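Local coordinates for protein branched-chain alpha-ketoacid decarboxylase (Lactococcus lactis, PDB 2VBF) that probably decarboxylates branched-chain and aromatic alpha-keto acids to aldehydes, using thiamine diphosphate and magnesium as cofactors, at residues E72-A75 / S76-A79; L462-S465 / I466-L470. One frame throughout, in Å; residues are numbered along the deposited sequence.

Overall arrangement
Both contacts are local, contact 1 along one helix, contact 2 along a helix and the turn that ends it. Contact 1 is wholly buried at the start of helix 72-86 in the N-terminal cofactor-binding domain and reaches thiamine diphosphate through Glu72. Contact 2 lies nearer the surface, on the short helix 462-467 of the C-terminal cofactor-binding domain, away from the cofactor sites. Their centres are about 15 Å apart, and they meet where Met78 SD packs 3.5 Å from Leu464 CD1, joining the two domains. Helix 430-440 touches both, as does the second subunit. Chemistry follows place: a carboxylate on the cofactor and an aromatic-aliphatic pair in the interior, a salt bridge and a Schellman motif nearer solvent.

Contact 1 of 2, residues E72-A75 / S76-A79; sequences ELNA and SYMA. With TPP (thiamine diphosphate), chain D.
The first two turns of helix 72-86 carry Glu72, a residue of the thiamine diphosphate pocket, and, beginning one residue on, a leucine-tyrosine pair. Glu72 OE2 lies 2.7 Å from N1' of the aminopyrimidine, while Glu72 OE1 is 3.6 Å from the cofactor's methyl CM2. A bend at chi2 (88°) turns the carboxylate toward the cofactor.

Leu73 packs over the face of the Tyr77 ring one turn on. Its CG stands 4.1 Å from the ring centroid and 29° off the normal, a CH-pi contact, with both methyls reaching the phenol end. Leucine suits this place, since its branch spreads across the ring. The hydroxyl of Tyr77 is hydrogen-bonded to Ser426, in the other cofactor-binding domain.

Leu73 O is gripped twice. Tyr77 N makes the regular helical bond to it, 3.1 Å long, and Ser76 OG adds a bond of 2.6 Å. With chi1 at 74°, Ser76 OG lies between its backbone N and carbonyl carbon, which brings it back to Leu73 O; the buried hydroxyl thus has an acceptor in its own helix. The amide of Asn74 donates through ND2 to Glu461 of the C-terminal cofactor-binding domain.

A glutamate at a helix start, reaching N1' of a cofactor whose diphosphate is bound by the second subunit, is the hallmark of thiamine diphosphate enzymes.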
loop_
_atom_site.group_PDB
_atom_site.type_symbol
_atom_site.label_atom_id
_atom_site.label_comp_id
_atom_site.label_asym_id
_atom_site.label_seq_id
_atom_site.Cartn_x
_atom_site.Cartn_y
_atom_site.Cartn_z
ATOM N N GLU A 72 0.180 -3.717 -5.878
ATOM C CA GLU A 72 1.621 -3.431 -5.840
ATOM C C GLU A 72 2.286 -3.638 -4.484
ATOM O O GLU A 72 3.457 -4.044 -4.415
ATOM C CB GLU A 72 1.915 -2.022 -6.348
ATOM C CG GLU A 72 1.629 -1.857 -7.824
ATOM C CD GLU A 72 0.185 -1.462 -8.139
ATOM O OE1 GLU A 72 -0.707 -1.514 -7.250
ATOM O OE2 GLU A 72 -0.058 -1.090 -9.306
ATOM N N LEU A 73 1.589 -3.314 -3.396
ATOM C CA LEU A 73 2.157 -3.580 -2.091
ATOM C C LEU A 73 2.460 -5.071 -1.971
ATOM O O LEU A 73 3.545 -5.469 -1.543
ATOM C CB LEU A 73 1.230 -3.124 -0.952
ATOM C CG LEU A 73 1.815 -3.327 0.448
ATOM C CD1 LEU A 73 3.141 -2.584 0.668
ATOM C CD2 LEU A 73 0.818 -2.962 1.544
ATOM N N ASN A 74 1.500 -5.899 -2.376
ATOM C CA ASN A 74 1.680 -7.333 -2.327
ATOM C C ASN A 74 2.824 -7.797 -3.214
ATOM O O ASN A 74 3.584 -8.683 -2.796
ATOM C CB ASN A 74 0.380 -8.065 -2.670
ATOM C CG ASN A 74 -0.718 -7.795 -1.642
ATOM O OD1 ASN A 74 -0.451 -7.249 -0.563
ATOM N ND2 ASN A 74 -1.963 -8.155 -1.974
ATOM N N ALA A 75 2.956 -7.197 -4.404
ATOM C CA ALA A 75 4.058 -7.469 -5.335
ATOM C C ALA A 75 5.406 -7.230 -4.669
ATOM O O ALA A 75 6.309 -8.059 -4.772
ATOM C CB ALA A 75 3.925 -6.591 -6.633
ATOM N N SER A 76 5.515 -6.124 -3.941
ATOM C CA SER A 76 6.755 -5.766 -3.252
ATOM C C SER A 76 7.097 -6.766 -2.132
ATOM O O SER A 76 8.238 -7.205 -1.995
ATOM C CB SER A 76 6.670 -4.323 -2.735
ATOM O OG SER A 76 5.827 -4.185 -1.606
ATOM N N TYR A 77 6.083 -7.168 -1.375
ATOM C CA TYR A 77 6.236 -8.196 -0.358
ATOM C C TYR A 77 6.669 -9.529 -0.979
ATOM O O TYR A 77 7.515 -10.250 -0.437
ATOM C CB TYR A 77 4.913 -8.397 0.377
ATOM C CG TYR A 77 4.447 -7.293 1.320
ATOM C CD1 TYR A 77 5.335 -6.397 1.924
ATOM C CD2 TYR A 77 3.092 -7.211 1.672
ATOM C CE1 TYR A 77 4.875 -5.434 2.847
ATOM C CE2 TYR A 77 2.632 -6.261 2.568
ATOM C CZ TYR A 77 3.524 -5.381 3.150
ATOM O OH TYR A 77 3.044 -4.454 4.044
ATOM N N MET A 78 6.030 -9.865 -2.091
ATOM C CA MET A 78 6.310 -11.124 -2.782
ATOM C C MET A 78 7.737 -11.174 -3.296
ATOM O O MET A 78 8.410 -12.191 -3.132
ATOM C CB MET A 78 5.334 -11.339 -3.930
ATOM C CG MET A 78 5.363 -12.760 -4.500
ATOM S SD MET A 78 3.917 -13.212 -5.508
ATOM C CE MET A 78 2.625 -13.143 -4.277
ATOM N N ALA A 79 8.175 -10.074 -3.905
ATOM C CA ALA A 79 9.560 -9.934 -4.377
ATOM C C ALA A 79 10.575 -10.074 -3.229
ATOM O O ALA A 79 11.615 -10.727 -3.371
ATOM C CB ALA A 79 9.736 -8.615 -5.113
HETATM N "N1'" TPP D . -2.003 0.180 -10.610
HETATM C "C2'" TPP D . -2.607 1.226 -9.946
HETATM C CM2 TPP D . -2.491 1.323 -8.458
HETATM N "N3'" TPP D . -3.292 2.160 -10.667
HETATM C "C4'" TPP D . -3.398 2.065 -12.043
HETATM N "N4'" TPP D . -4.050 3.037 -12.670
HETATM C "C5'" TPP D . -2.808 0.993 -12.727
HETATM C "C6'" TPP D . -2.111 0.046 -11.982
HETATM C "C7'" TPP D . -2.939 0.857 -14.247
HETATM N N3 TPP D . -4.309 0.558 -14.679
HETATM C C2 TPP D . -5.253 1.486 -15.111
HETATM S S1 TPP D . -6.700 0.893 -15.533
HETATM C C5 TPP D . -6.173 -0.595 -15.192
HETATM C C4 TPP D . -4.852 -0.682 -14.742
HETATM C CM4 TPP D . -4.130 -1.951 -14.368
HETATM C C6 TPP D . -7.144 -1.720 -15.422
HETATM C C7 TPP D . -8.391 -1.666 -14.544
HETATM O O7 TPP D . -9.102 -2.853 -14.853
HETATM P PA TPP D . -10.647 -3.068 -14.445
HETATM O O1A TPP D . -10.789 -2.559 -13.019
HETATM O O2A TPP D . -10.937 -4.544 -14.575
HETATM O O3A TPP D . -11.468 -2.104 -15.419
HETATM P PB TPP D . -12.140 -2.461 -16.855
HETATM O O1B TPP D . -11.503 -1.522 -17.835
HETATM O O2B TPP D . -13.610 -2.216 -16.710
HETATM O O3B TPP D . -11.871 -3.913 -17.146
#

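Contact 2 of 2, residues L462-S465 / I466-L470; sequences LGLS and IREKL
Leu464 meets Arg467 and Glu468 one turn on, and Leu470 beyond the helix end. The apolar part is made by Leu464 CD2, which lies 3.9 Å from Glu468 CG and 4.1 Å from Leu470 CD1, while CG packs against Arg467 NH2. Leucine suits 464 and 470, which both pack on Leu435.

Arg467 bends at chi3 (66°), bringing its guanidinium side-on to Glu468; its long chain allows both NE and NH2 to donate to the single oxygen OE2. The bond from Arg467 NE to Glu468 OE2 is 2.9 Å long; OE2 is met on its anti side, close to the guanidinium plane. Arg467 NH2 also bonds Gly68 O, and Glu468 OE1 pairs with Lys65, giving the carboxylate two cationic partners.

The short side chain of Ser465 lets OG reach the backbone at Leu462 O, 2.7 Å away, a carbonyl shared with Ile466 N.

Backbone bonds end the helix in a Schellman motif: Lys469 takes positive phi (58°), Lys469 N reaches Ile466 O at 3.1 Å, and Leu470 N reaches Ser465 O at 3.1 Å.

Helix 430-440 receives Leu464, Ser465 and Leu470 on Leu435. Leu462 rests on strand 542-548, while Leu464, Arg467 and Glu468 lie against strand 65-68, an outermost strand, within this chain, of the N-terminal sheet.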
loop_
_atom_site.group_PDB
_atom_site.type_symbol
_atom_site.label_atom_id
_atom_site.label_comp_id
_atom_site.label_asym_id
_atom_site.label_seq_id
_atom_site.Cartn_x
_atom_site.Cartn_y
_atom_site.Cartn_z
ATOM N N LEU A 462 -4.333 -14.616 -2.834
ATOM C CA LEU A 462 -4.945 -15.937 -2.972
ATOM C C LEU A 462 -5.191 -16.266 -4.461
ATOM O O LEU A 462 -4.952 -17.390 -4.889
ATOM C CB LEU A 462 -6.246 -15.981 -2.158
ATOM C CG LEU A 462 -6.902 -17.280 -1.709
ATOM C CD1 LEU A 462 -5.915 -18.369 -1.367
ATOM C CD2 LEU A 462 -7.806 -16.971 -0.510
ATOM N N GLY A 463 -5.633 -15.293 -5.262
ATOM C CA GLY A 463 -5.845 -15.515 -6.694
ATOM C C GLY A 463 -4.597 -16.011 -7.409
ATOM O O GLY A 463 -4.633 -16.997 -8.146
ATOM N N LEU A 464 -3.487 -15.312 -7.189
ATOM C CA LEU A 464 -2.196 -15.711 -7.724
ATOM C C LEU A 464 -1.813 -17.133 -7.319
ATOM O O LEU A 464 -1.338 -17.908 -8.144
ATOM C CB LEU A 464 -1.131 -14.712 -7.252
ATOM C CG LEU A 464 0.330 -14.957 -7.642
ATOM C CD1 LEU A 464 1.128 -13.642 -7.560
ATOM C CD2 LEU A 464 0.985 -16.035 -6.784
ATOM N N SER A 465 -2.006 -17.473 -6.048
ATOM C CA SER A 465 -1.593 -18.787 -5.555
ATOM C C SER A 465 -2.328 -19.900 -6.313
ATOM O O SER A 465 -1.758 -20.953 -6.587
ATOM C CB SER A 465 -1.790 -18.917 -4.035
ATOM O OG SER A 465 -3.151 -19.033 -3.663
ATOM N N ILE A 466 -3.576 -19.631 -6.665
ATOM C CA ILE A 466 -4.435 -20.586 -7.363
ATOM C C ILE A 466 -4.004 -20.690 -8.815
ATOM O O ILE A 466 -3.767 -21.803 -9.327
ATOM C CB ILE A 466 -5.922 -20.152 -7.258
ATOM C CG1 ILE A 466 -6.387 -20.273 -5.795
ATOM C CG2 ILE A 466 -6.811 -20.997 -8.165
ATOM C CD1 ILE A 466 -7.672 -19.524 -5.465
ATOM N N ARG A 467 -3.852 -19.540 -9.468
ATOM C CA ARG A 467 -3.408 -19.494 -10.859
ATOM C C ARG A 467 -2.056 -20.174 -11.064
ATOM O O ARG A 467 -1.883 -20.919 -12.030
ATOM C CB ARG A 467 -3.323 -18.051 -11.375
ATOM C CG ARG A 467 -2.907 -17.938 -12.837
ATOM C CD ARG A 467 -2.658 -16.494 -13.238
ATOM N NE ARG A 467 -1.496 -15.980 -12.509
ATOM C CZ ARG A 467 -1.356 -14.750 -12.022
ATOM N NH1 ARG A 467 -2.310 -13.833 -12.152
ATOM N NH2 ARG A 467 -0.240 -14.449 -11.361
ATOM N N GLU A 468 -1.101 -19.895 -10.181
ATOM C CA GLU A 468 0.259 -20.444 -10.284
ATOM C C GLU A 468 0.390 -21.883 -9.776
ATOM O O GLU A 468 1.471 -22.492 -9.880
ATOM C CB GLU A 468 1.244 -19.538 -9.532
ATOM C CG GLU A 468 1.256 -18.105 -10.024
ATOM C CD GLU A 468 1.668 -17.979 -11.469
ATOM O OE1 GLU A 468 2.527 -18.774 -11.909
ATOM O OE2 GLU A 468 1.139 -17.090 -12.172
ATOM N N LYS A 469 -0.694 -22.423 -9.217
ATOM C CA LYS A 469 -0.740 -23.800 -8.731
ATOM C C LYS A 469 0.325 -24.097 -7.676
ATOM O O LYS A 469 0.972 -25.144 -7.677
ATOM C CB LYS A 469 -0.675 -24.790 -9.911
ATOM C CG LYS A 469 -1.856 -24.633 -10.846
ATOM C CD LYS A 469 -1.822 -25.639 -11.976
ATOM C CE LYS A 469 -2.948 -25.373 -12.943
ATOM N NZ LYS A 469 -2.766 -24.064 -13.626
ATOM N N LEU A 470 0.478 -23.153 -6.750
ATOM C CA LEU A 470 1.428 -23.283 -5.661
ATOM C C LEU A 470 0.828 -24.195 -4.611
ATOM O O LEU A 470 -0.385 -24.171 -4.390
ATOM C CB LEU A 470 1.739 -21.914 -5.063
ATOM C CG LEU A 470 2.231 -20.857 -6.053
ATOM C CD1 LEU A 470 2.527 -19.548 -5.332
ATOM C CD2 LEU A 470 3.441 -21.350 -6.815
HETATM O O HOH W 1 -3.317 -23.016 -5.245
#